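Local coordinates for uncharacterized protein (Bordetella bronchiseptica, PDB 4XG0), which probably acts as a kinase of the DUF1537 family, phosphorylating an acid sugar in a catabolic pathway, at residues L370-I375 and G388-G393; G383-G388 and P399-A404; D112-G117 and G152-G157; P160-S165 and T175-P180. All coordinates share one frame; numbering follows the deposited sequence.

Contact 1 of 4, residues L370-I375 and G388-G393; sequences LQASGI and GTLTGG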
loop_
_atom_site.group_PDB
_atom_site.type_symbol
_atom_site.label_atom_id
_atom_site.label_comp_id
_atom_site.label_asym_id
_atom_site.label_seq_id
_atom_site.Cartn_x
_atom_site.Cartn_y
_atom_site.Cartn_z
ATOM N N LEU A 370 12.263 -12.566 -22.573
ATOM C CA LEU A 370 13.152 -11.664 -21.828
ATOM C C LEU A 370 14.469 -12.324 -21.399
ATOM O O LEU A 370 15.299 -11.695 -20.756
ATOM C CB LEU A 370 12.427 -11.109 -20.614
ATOM C CG LEU A 370 11.296 -10.113 -20.881
ATOM C CD1 LEU A 370 10.502 -9.872 -19.621
ATOM C CD2 LEU A 370 11.898 -8.797 -21.363
ATOM N N GLN A 371 14.650 -13.592 -21.764
ATOM C CA GLN A 371 15.886 -14.330 -21.485
ATOM C C GLN A 371 16.136 -14.427 -19.982
ATOM O O GLN A 371 17.278 -14.480 -19.519
ATOM C CB GLN A 371 17.079 -13.697 -22.237
ATOM C CG GLN A 371 16.767 -13.418 -23.720
ATOM C CD GLN A 371 17.855 -12.592 -24.427
ATOM O OE1 GLN A 371 18.503 -11.727 -23.816
ATOM N NE2 GLN A 371 18.048 -12.852 -25.715
ATOM N N ALA A 372 15.045 -14.469 -19.222
ATOM C CA ALA A 372 15.127 -14.663 -17.797
ATOM C C ALA A 372 15.338 -16.128 -17.483
ATOM O O ALA A 372 14.686 -17.003 -18.084
ATOM C CB ALA A 372 13.856 -14.159 -17.114
ATOM N N SER A 373 16.242 -16.391 -16.549
ATOM C CA SER A 373 16.538 -17.764 -16.133
ATOM C C SER A 373 15.495 -18.266 -15.129
ATOM O O SER A 373 15.177 -19.456 -15.048
ATOM C CB SER A 373 17.918 -17.816 -15.497
ATOM O OG SER A 373 18.010 -16.917 -14.406
ATOM N N GLY A 374 14.945 -17.345 -14.359
ATOM C CA GLY A 374 14.100 -17.736 -13.257
ATOM C C GLY A 374 13.632 -16.504 -12.521
ATOM O O GLY A 374 13.754 -15.408 -13.056
ATOM N N ILE A 375 13.087 -16.706 -11.323
ATOM C CA ILE A 375 12.423 -15.651 -10.555
ATOM C C ILE A 375 12.971 -15.692 -9.146
ATOM O O ILE A 375 12.953 -16.722 -8.469
ATOM C CB ILE A 375 10.890 -15.881 -10.501
ATOM C CG1 ILE A 375 10.307 -15.896 -11.915
ATOM C CG2 ILE A 375 10.215 -14.836 -9.625
ATOM C CD1 ILE A 375 8.813 -16.239 -11.966
ATOM N N GLY A 388 7.831 -12.209 -7.419
ATOM C CA GLY A 388 9.278 -12.203 -7.329
ATOM C C GLY A 388 9.824 -11.184 -8.303
ATOM O O GLY A 388 9.092 -10.334 -8.792
ATOM N N THR A 389 11.136 -11.244 -8.531
ATOM C CA THR A 389 11.767 -10.442 -9.548
ATOM C C THR A 389 12.523 -11.328 -10.552
ATOM O O THR A 389 13.096 -12.341 -10.183
ATOM C CB THR A 389 12.726 -9.459 -8.920
ATOM O OG1 THR A 389 13.671 -10.128 -8.076
ATOM C CG2 THR A 389 11.937 -8.452 -8.068
ATOM N N LEU A 390 12.558 -10.905 -11.809
ATOM C CA LEU A 390 13.287 -11.670 -12.814
ATOM C C LEU A 390 14.762 -11.766 -12.487
ATOM O O LEU A 390 15.419 -10.799 -12.078
ATOM C CB LEU A 390 13.135 -11.118 -14.233
ATOM C CG LEU A 390 11.713 -11.110 -14.782
ATOM C CD1 LEU A 390 11.627 -10.471 -16.155
ATOM C CD2 LEU A 390 11.150 -12.518 -14.807
ATOM N N THR A 391 15.312 -12.958 -12.708
ATOM C CA THR A 391 16.753 -13.101 -12.665
ATOM C C THR A 391 17.276 -13.418 -14.034
ATOM O O THR A 391 16.662 -14.197 -14.781
ATOM C CB THR A 391 17.196 -14.197 -11.687
ATOM O OG1 THR A 391 16.870 -15.481 -12.214
ATOM C CG2 THR A 391 16.484 -14.030 -10.376
ATOM N N GLY A 392 18.408 -12.800 -14.361
ATOM C CA GLY A 392 19.026 -12.978 -15.659
ATOM C C GLY A 392 18.344 -12.176 -16.749
ATOM O O GLY A 392 17.250 -11.646 -16.582
ATOM N N GLY A 393 19.023 -12.062 -17.879
ATOM C CA GLY A 393 18.405 -11.513 -19.064
ATOM C C GLY A 393 18.269 -10.010 -19.040
ATOM O O GLY A 393 18.767 -9.324 -18.146
HETATM O O HOH W 1 15.171 -10.641 -18.048
#

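Contact 2 of 4, residues G383-G388 and P399-A404; sequences GGVPLG and PVVTKA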
loop_
_atom_site.group_PDB
_atom_site.type_symbol
_atom_site.label_atom_id
_atom_site.label_comp_id
_atom_site.label_asym_id
_atom_site.label_seq_id
_atom_site.Cartn_x
_atom_site.Cartn_y
_atom_site.Cartn_z
ATOM N N GLY A 383 -1.807 -17.668 -2.156
ATOM C CA GLY A 383 -1.144 -18.949 -2.350
ATOM C C GLY A 383 -1.289 -19.519 -3.760
ATOM O O GLY A 383 -2.400 -19.726 -4.229
ATOM N N GLY A 384 -0.172 -19.774 -4.442
ATOM C CA GLY A 384 -0.230 -20.234 -5.828
ATOM C C GLY A 384 -0.092 -19.112 -6.848
ATOM O O GLY A 384 -0.003 -19.352 -8.052
ATOM N N VAL A 385 -0.038 -17.876 -6.356
ATOM C CA VAL A 385 0.185 -16.722 -7.205
ATOM C C VAL A 385 1.437 -15.979 -6.671
ATOM O O VAL A 385 1.355 -14.984 -5.923
ATOM C CB VAL A 385 -1.047 -15.803 -7.198
ATOM C CG1 VAL A 385 -0.874 -14.652 -8.193
ATOM C CG2 VAL A 385 -2.327 -16.618 -7.563
ATOM N N PRO A 386 2.615 -16.493 -7.005
ATOM C CA PRO A 386 3.830 -15.929 -6.390
ATOM C C PRO A 386 4.272 -14.625 -7.016
ATOM O O PRO A 386 3.990 -14.372 -8.194
ATOM C CB PRO A 386 4.892 -16.998 -6.680
ATOM C CG PRO A 386 4.377 -17.712 -7.924
ATOM C CD PRO A 386 2.883 -17.760 -7.715
ATOM N N LEU A 387 5.017 -13.843 -6.238
ATOM C CA LEU A 387 5.566 -12.551 -6.650
ATOM C C LEU A 387 7.066 -12.584 -6.390
ATOM O O LEU A 387 7.525 -12.953 -5.288
ATOM C CB LEU A 387 4.950 -11.412 -5.842
ATOM C CG LEU A 387 5.520 -9.990 -5.987
ATOM C CD1 LEU A 387 5.343 -9.488 -7.373
ATOM C CD2 LEU A 387 4.775 -9.081 -5.001
ATOM N N GLY A 388 7.831 -12.209 -7.419
ATOM C CA GLY A 388 9.278 -12.203 -7.329
ATOM C C GLY A 388 9.824 -11.184 -8.303
ATOM O O GLY A 388 9.092 -10.334 -8.792
ATOM N N PRO A 399 9.757 -6.842 -11.328
ATOM C CA PRO A 399 8.767 -7.654 -10.601
ATOM C C PRO A 399 7.864 -8.453 -11.533
ATOM O O PRO A 399 7.459 -7.985 -12.605
ATOM C CB PRO A 399 7.973 -6.620 -9.829
ATOM C CG PRO A 399 8.980 -5.453 -9.617
ATOM C CD PRO A 399 9.650 -5.412 -10.986
ATOM N N VAL A 400 7.593 -9.688 -11.123
ATOM C CA VAL A 400 6.802 -10.616 -11.915
ATOM C C VAL A 400 5.894 -11.435 -10.993
ATOM O O VAL A 400 6.254 -11.751 -9.850
ATOM C CB VAL A 400 7.717 -11.586 -12.753
ATOM C CG1 VAL A 400 8.736 -12.288 -11.853
ATOM C CG2 VAL A 400 6.897 -12.578 -13.536
ATOM N N VAL A 401 4.706 -11.743 -11.506
ATOM C CA VAL A 401 3.752 -12.626 -10.873
ATOM C C VAL A 401 3.356 -13.642 -11.914
ATOM O O VAL A 401 3.083 -13.302 -13.065
ATOM C CB VAL A 401 2.472 -11.858 -10.439
ATOM C CG1 VAL A 401 1.341 -12.814 -10.068
ATOM C CG2 VAL A 401 2.763 -10.893 -9.303
ATOM N N THR A 402 3.331 -14.900 -11.518
ATOM C CA THR A 402 2.891 -15.930 -12.421
ATOM C C THR A 402 1.707 -16.682 -11.793
ATOM O O THR A 402 1.526 -16.731 -10.559
ATOM C CB THR A 402 4.056 -16.878 -12.772
ATOM O OG1 THR A 402 4.710 -17.265 -11.561
ATOM C CG2 THR A 402 5.071 -16.162 -13.654
ATOM N N LYS A 403 0.893 -17.276 -12.651
ATOM C CA LYS A 403 -0.313 -17.942 -12.170
ATOM C C LYS A 403 -0.783 -18.957 -13.183
ATOM O O LYS A 403 -0.730 -18.704 -14.383
ATOM C CB LYS A 403 -1.435 -16.918 -11.933
ATOM C CG LYS A 403 -2.709 -17.480 -11.369
ATOM C CD LYS A 403 -3.813 -16.417 -11.231
ATOM C CE LYS A 403 -4.470 -16.075 -12.575
ATOM N NZ LYS A 403 -5.245 -17.249 -13.135
ATOM N N ALA A 404 -1.264 -20.092 -12.704
ATOM C CA ALA A 404 -1.855 -21.052 -13.614
ATOM C C ALA A 404 -3.177 -20.475 -14.137
ATOM O O ALA A 404 -3.852 -19.707 -13.446
ATOM C CB ALA A 404 -2.058 -22.362 -12.937
HETATM O O HOH W 2 -1.225 -20.747 -9.934
#

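Contact 3 of 4, residues D112-G117 and G152-G157; sequences DSTLRG and GVLYVG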
loop_
_atom_site.group_PDB
_atom_site.type_symbol
_atom_site.label_atom_id
_atom_site.label_comp_id
_atom_site.label_asym_id
_atom_site.label_seq_id
_atom_site.Cartn_x
_atom_site.Cartn_y
_atom_site.Cartn_z
ATOM N N ASP A 112 -2.879 3.869 20.467
ATOM C CA ASP A 112 -3.834 2.853 20.892
ATOM C C ASP A 112 -5.105 3.019 20.063
ATOM O O ASP A 112 -5.614 4.152 19.891
ATOM C CB ASP A 112 -4.143 3.063 22.397
ATOM C CG ASP A 112 -5.060 1.981 23.012
ATOM O OD1 ASP A 112 -4.897 0.762 22.741
ATOM O OD2 ASP A 112 -5.925 2.383 23.858
ATOM N N SER A 113 -5.632 1.898 19.597
ATOM C CA SER A 113 -6.944 1.889 18.950
ATOM C C SER A 113 -8.012 2.384 19.887
ATOM O O SER A 113 -9.014 2.915 19.419
ATOM C CB SER A 113 -7.349 0.503 18.445
ATOM O OG SER A 113 -7.443 -0.429 19.490
ATOM N N THR A 114 -7.823 2.158 21.191
ATOM C CA THR A 114 -8.819 2.590 22.158
ATOM C C THR A 114 -8.484 3.890 22.885
ATOM O O THR A 114 -9.042 4.161 23.956
ATOM C CB THR A 114 -9.185 1.460 23.155
ATOM O OG1 THR A 114 -8.004 0.832 23.669
ATOM C CG2 THR A 114 -10.083 0.423 22.478
ATOM N N LEU A 115 -7.627 4.717 22.283
ATOM C CA LEU A 115 -7.425 6.115 22.712
ATOM C C LEU A 115 -6.689 6.342 24.031
ATOM O O LEU A 115 -6.653 7.474 24.484
ATOM C CB LEU A 115 -8.772 6.850 22.838
ATOM C CG LEU A 115 -9.764 6.613 21.714
ATOM C CD1 LEU A 115 -11.033 7.435 21.943
ATOM C CD2 LEU A 115 -9.166 6.947 20.341
ATOM N N ARG A 116 -6.134 5.297 24.649
ATOM C CA ARG A 116 -5.470 5.465 25.927
ATOM C C ARG A 116 -4.190 6.236 25.692
ATOM O O ARG A 116 -3.434 5.941 24.753
ATOM C CB ARG A 116 -5.180 4.132 26.611
ATOM C CG ARG A 116 -6.424 3.391 27.062
ATOM C CD ARG A 116 -6.123 1.958 27.456
ATOM N NE ARG A 116 -5.692 1.153 26.316
ATOM C CZ ARG A 116 -5.227 -0.097 26.394
ATOM N NH1 ARG A 116 -5.114 -0.700 27.574
ATOM N NH2 ARG A 116 -4.866 -0.751 25.291
ATOM N N GLY A 117 -3.968 7.245 26.520
ATOM C CA GLY A 117 -2.796 8.086 26.439
ATOM C C GLY A 117 -3.127 9.564 26.537
ATOM O O GLY A 117 -4.290 9.934 26.691
ATOM N N GLY A 152 -17.251 9.729 14.232
ATOM C CA GLY A 152 -16.134 10.230 15.016
ATOM C C GLY A 152 -15.920 9.536 16.346
ATOM O O GLY A 152 -14.955 9.867 17.053
ATOM N N VAL A 153 -16.785 8.577 16.685
ATOM C CA VAL A 153 -16.724 7.880 17.964
ATOM C C VAL A 153 -15.949 6.580 17.857
ATOM O O VAL A 153 -16.192 5.802 16.960
ATOM C CB VAL A 153 -18.143 7.536 18.477
ATOM C CG1 VAL A 153 -18.063 6.777 19.779
ATOM C CG2 VAL A 153 -18.978 8.795 18.665
ATOM N N LEU A 154 -15.008 6.359 18.762
ATOM C CA LEU A 154 -14.262 5.096 18.751
ATOM C C LEU A 154 -15.161 4.019 19.364
ATOM O O LEU A 154 -15.520 4.082 20.543
ATOM C CB LEU A 154 -12.946 5.246 19.518
ATOM C CG LEU A 154 -11.831 4.210 19.244
ATOM C CD1 LEU A 154 -12.242 2.816 19.752
ATOM C CD2 LEU A 154 -11.486 4.163 17.744
ATOM N N TYR A 155 -15.569 3.073 18.525
ATOM C CA TYR A 155 -16.386 1.943 18.943
ATOM C C TYR A 155 -15.519 0.693 19.115
ATOM O O TYR A 155 -14.630 0.411 18.305
ATOM C CB TYR A 155 -17.459 1.648 17.898
ATOM C CG TYR A 155 -18.781 2.323 18.171
ATOM C CD1 TYR A 155 -18.924 3.696 18.029
ATOM C CD2 TYR A 155 -19.868 1.593 18.603
ATOM C CE1 TYR A 155 -20.139 4.332 18.283
ATOM C CE2 TYR A 155 -21.080 2.198 18.851
ATOM C CZ TYR A 155 -21.205 3.567 18.699
ATOM O OH TYR A 155 -22.396 4.153 18.965
ATOM N N VAL A 156 -15.797 -0.048 20.188
ATOM C CA VAL A 156 -15.227 -1.384 20.393
ATOM C C VAL A 156 -16.409 -2.359 20.272
ATOM O O VAL A 156 -17.320 -2.312 21.097
ATOM C CB VAL A 156 -14.595 -1.521 21.812
ATOM C CG1 VAL A 156 -14.056 -2.918 22.028
ATOM C CG2 VAL A 156 -13.479 -0.478 22.037
ATOM N N GLY A 157 -16.412 -3.232 19.260
ATOM C CA GLY A 157 -17.626 -3.952 18.912
ATOM C C GLY A 157 -18.793 -2.976 18.707
ATOM O O GLY A 157 -18.636 -1.976 18.006
#

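Contact 4 of 4, residues P160-S165 and T175-P180; sequences PVTETS and TESHIP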
loop_
_atom_site.group_PDB
_atom_site.type_symbol
_atom_site.label_atom_id
_atom_site.label_comp_id
_atom_site.label_asym_id
_atom_site.label_seq_id
_atom_site.Cartn_x
_atom_site.Cartn_y
_atom_site.Cartn_z
ATOM N N PRO A 160 -19.583 2.356 22.201
ATOM C CA PRO A 160 -18.524 3.367 22.356
ATOM C C PRO A 160 -17.501 2.936 23.390
ATOM O O PRO A 160 -17.900 2.296 24.355
ATOM C CB PRO A 160 -19.303 4.574 22.914
ATOM C CG PRO A 160 -20.655 4.421 22.334
ATOM C CD PRO A 160 -20.925 2.934 22.359
ATOM N N VAL A 161 -16.234 3.307 23.227
ATOM C CA VAL A 161 -15.180 2.767 24.058
ATOM C C VAL A 161 -15.443 3.122 25.537
ATOM O O VAL A 161 -15.184 2.301 26.403
ATOM C CB VAL A 161 -13.802 3.241 23.590
ATOM C CG1 VAL A 161 -13.703 4.768 23.667
ATOM C CG2 VAL A 161 -12.705 2.569 24.383
ATOM N N THR A 162 -16.010 4.307 25.807
ATOM C CA THR A 162 -16.334 4.714 27.182
ATOM C C THR A 162 -17.388 3.830 27.874
ATOM O O THR A 162 -17.633 4.000 29.064
ATOM C CB THR A 162 -16.808 6.220 27.281
ATOM O OG1 THR A 162 -17.754 6.517 26.248
ATOM C CG2 THR A 162 -15.626 7.172 27.170
ATOM N N GLU A 163 -18.019 2.905 27.147
ATOM C CA GLU A 163 -18.905 1.910 27.773
ATOM C C GLU A 163 -18.196 0.575 28.073
ATOM O O GLU A 163 -18.830 -0.386 28.505
ATOM C CB GLU A 163 -20.136 1.633 26.907
ATOM C CG GLU A 163 -21.112 2.800 26.808
ATOM C CD GLU A 163 -22.292 2.487 25.915
ATOM O OE1 GLU A 163 -22.543 1.290 25.662
ATOM O OE2 GLU A 163 -22.972 3.435 25.457
ATOM N N THR A 164 -16.891 0.522 27.845
ATOM C CA THR A 164 -16.141 -0.719 27.999
ATOM C C THR A 164 -15.089 -0.592 29.094
ATOM O O THR A 164 -14.905 0.472 29.682
ATOM C CB THR A 164 -15.409 -1.098 26.702
ATOM O OG1 THR A 164 -14.300 -0.217 26.508
ATOM C CG2 THR A 164 -16.345 -1.009 25.514
ATOM N N SER A 165 -14.387 -1.696 29.329
ATOM C CA SER A 165 -13.386 -1.808 30.386
ATOM C C SER A 165 -12.375 -0.655 30.449
ATOM O O SER A 165 -11.822 -0.367 31.510
ATOM C CB SER A 165 -12.627 -3.123 30.201
ATOM O OG SER A 165 -13.287 -3.955 29.258
ATOM N N THR A 175 -11.988 8.631 28.949
ATOM C CA THR A 175 -13.145 9.370 29.429
ATOM C C THR A 175 -13.886 10.177 28.363
ATOM O O THR A 175 -14.770 10.977 28.689
ATOM C CB THR A 175 -12.732 10.330 30.562
ATOM O OG1 THR A 175 -11.690 11.194 30.093
ATOM C CG2 THR A 175 -12.230 9.539 31.759
ATOM N N GLU A 176 -13.546 9.979 27.097
ATOM C CA GLU A 176 -14.280 10.618 26.023
ATOM C C GLU A 176 -14.061 9.820 24.742
ATOM O O GLU A 176 -12.913 9.660 24.301
ATOM C CB GLU A 176 -13.791 12.050 25.842
ATOM C CG GLU A 176 -14.425 12.755 24.674
ATOM C CD GLU A 176 -15.909 12.729 24.770
ATOM O OE1 GLU A 176 -16.437 13.187 25.819
ATOM O OE2 GLU A 176 -16.540 12.230 23.837
ATOM N N SER A 177 -15.158 9.324 24.170
ATOM C CA SER A 177 -15.147 8.377 23.044
ATOM C C SER A 177 -15.255 9.121 21.717
ATOM O O SER A 177 -14.920 8.596 20.682
ATOM C CB SER A 177 -16.383 7.465 23.133
ATOM O OG SER A 177 -16.466 6.757 24.361
ATOM N N HIS A 178 -15.784 10.350 21.767
ATOM C CA HIS A 178 -16.048 11.102 20.551
ATOM C C HIS A 178 -14.793 11.868 20.208
ATOM O O HIS A 178 -14.463 12.876 20.865
ATOM C CB HIS A 178 -17.250 12.058 20.766
ATOM C CG HIS A 178 -17.720 12.702 19.498
ATOM N ND1 HIS A 178 -17.675 14.058 19.293
ATOM C CD2 HIS A 178 -18.169 12.155 18.343
ATOM C CE1 HIS A 178 -18.129 14.333 18.078
ATOM N NE2 HIS A 178 -18.428 13.191 17.480
ATOM N N ILE A 179 -14.038 11.363 19.221
ATOM C CA ILE A 179 -12.671 11.833 19.053
ATOM C C ILE A 179 -12.652 13.324 18.699
ATOM O O ILE A 179 -11.803 14.062 19.192
ATOM C CB ILE A 179 -11.876 10.970 18.044
ATOM C CG1 ILE A 179 -11.983 9.497 18.451
ATOM C CG2 ILE A 179 -10.440 11.445 18.017
ATOM C CD1 ILE A 179 -11.483 8.504 17.406
ATOM N N PRO A 180 -13.627 13.795 17.899
ATOM C CA PRO A 180 -13.666 15.229 17.562
ATOM C C PRO A 180 -13.825 16.133 18.795
ATOM O O PRO A 180 -13.280 17.231 18.839
ATOM C CB PRO A 180 -14.855 15.331 16.606
ATOM C CG PRO A 180 -14.999 13.947 16.025
ATOM C CD PRO A 180 -14.604 13.013 17.120
#

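Contact 1 of 4, residues L370-I375 and G388-G393
In the beta hairpin of strands 374-380 and 385-391, Gly374 and Thr391 form an antiparallel hydrogen-bonded pair at the open end, with Ile375 and Leu390 as the non-hydrogen-bonded pair beside it. Thr391 N donates to Gly374 O at 2.9 Å, nearly straight at the proton but from above the carbonyl plane. One residue earlier, Ser373 N reaches Thr391 O at 2.8 Å, a more bent bond. The two hydroxyls come together on the Thr391 side of the sheet. Thr391 OG1 sits between its own backbone N and carbonyl carbon (chi1 71°), which brings it 2.9 Å from Ser373 OG and 3.2 Å from Gly374 O.

Leu390 faces the other way and spreads its branches over the first segment. CD1 meets Leu370 CD1 at 3.7 Å, the two side chains crossing at about a right angle, while CD2 meets Ala372 CB at 3.9 Å. Leu367 of helix 360-369 touches Leu390, Ala372 and Ile375. Farther along, Ile375 CG2 rests on Gly388 CA at 3.6 Å, where glycine brings no side chain. Gln371, the first residue beyond the helical turns, has positive phi in a Schellman motif, and a water donates to both Leu370 O and Gly392 O. Chemically, then, backbone bonds close the pair between the strands, the hydroxyls of Ser373 and Thr391 lie on one face, and the aliphatic branches of Leu390 and Ile375 lie on the other, where they meet the helix that leads into the hairpin.

Contact 2 of 4, residues G383-G388 and P399-A404
Val401 meets three consecutive residues of the neighbouring strand, Val385, Pro386 and Leu387. Its CB stands 3.7 Å from Pro386 O. CG1, anti to the backbone N (chi1 167°), runs to Val385 CG1 at 3.4 Å, tighter than usual for two carbons. CG2 takes the other direction and touches Leu387 CD1 at 3.5 Å, so the two methyls are divided between the residues flanking the proline. Ile420 of helix 412-421 packs on both Leu387 and Val401 and covers this face.

Backbone bonds fix the register around Gly388 and Val400. Gly388 N donates to Val400 O at 2.9 Å, and Val400 N returns a bond to Gly388 O at 2.8 Å, completing the hydrogen-bonded pair. Pairing weakens toward Pro386: Thr402 N reaches Pro386 O only by a weak bond. In the reverse direction the proline nitrogen has no hydrogen to give, and Thr402 O, buried here with no polar partner in the model, faces Pro386 CD at 3.3 Å instead.

At the far end, Val385 CG2 lies alongside the aliphatic part of Lys403, whose chain bends near its tip and brings NZ to Ala404 O. NZ also bonds to Phe407 O and Gln273 OE1. A water joins Gly384 O to Ala404 N just past the paired residues. The whole is a beta hairpin within a mixed sheet, in which strand 399-403 runs parallel to 354-358 on one side and antiparallel to 385-391 on the other.

Contact 3 of 4, residues D112-G117 and G152-G157
Leu115 and Leu154 bring a type I beta turn, Asp112 to Leu115, against the middle strand of a three-stranded antiparallel sheet. The turn follows strand 106-110 of the large parallel sheet.

Apolar packing carries most of the contact. The two leucines slide past each other in opposite directions, Leu115 CD1 lying 3.8 Å from Leu154 CB. Beside them Thr114 CG2 touches Val156 CG2 at 3.5 Å. Leu154 CG is anti to its backbone N (chi1 -161°), and this swings the branched end under the turn. There Ser113 O, buried with no polar partner in the model, meets the branch point Leu154 CG at 3.1 Å, with both methyls nearly as close.

No hydrogen bond crosses between the segments; the polar work is done inside the turn and at the ligand. Ser113 OG and Asp112 OD1 each hydrogen-bond a bound citrate, probably from the crystallisation liquor, which may mark a pocket of the sugar-binding domain. Arg116 grips Asp112 side-on, NH2 to OD1 and NE to OD2, and its NH1 forms a salt bridge with Asp169.

Three donors converge on Asp112 OD2: Arg116 NE at 2.8 Å from above the carboxylate plane, Arg116 N at 3.0 Å on the anti lone pair, and Thr114 OG1 at 2.6 Å on the syn side but tilted out of the plane.

Contact 4 of 4, residues P160-S165 and T175-P180
With Thr162 at chi1 45° and Ser177 at chi1 -57°, the two side chains converge. The torsion of Thr162 sets CG2 anti to the carbonyl carbon, where it leans on Glu176 N at 3.5 Å; that of Ser177 lays OG beside its own backbone N. The two hydroxyls are modelled too close together to be trusted, so the bond from Thr162 N to Ser177 OG, 2.9 Å in the model, is doubtful in detail. Val161 CG1 lies 3.8 Å from Ser177 CB, with Pro160 CB nearby.

Residues 161-163 form a short 3-10 turn. Val161 O accepts from both Thr164 N and Thr164 OG1, the hydroxyl lying in the carbonyl plane on a lone pair at 2.7 Å.

On the other segment, Glu176 OE2 takes the backbone N of His178 at 2.9 Å, approached on the anti side. The His178 ring has Pro180 CD 3.7 Å above its plane, over the centre, and its ND1 bonds to Thr181 OG1. Packing of Val161 and Thr162 against residues 175-177, perhaps with the doubtful bond, sets a 3-10 turn leaving edge strand 159-160 beside the approach to helix 179-183, with His178 at the N-cap position.

How the contacts relate
The four contacts fall into two pairs on opposite sides of the chain's centre. Contacts 1 and 2 share Gly388 and strand 385-391, and join three neighbouring strands of the mixed sheet in the nucleotide-binding domain; Ile375 CG2 packs on Val400 CG1 at 3.7 Å. Contacts 3 and 4, in the sugar-binding domain, have centres only about 6 Å apart. Leu154 O lies 2.9 Å from Val161 N and Gly152 O 2.8 Å from Ile179 N, both probable hydrogen bonds. In contact 3, Ser113 OG and Asp112 OD1 hydrogen-bond the citrate. Contacts 2 and 3 are about 28 Å apart at their nearest atoms, so contact 2 is well removed from the segment carrying Ser113.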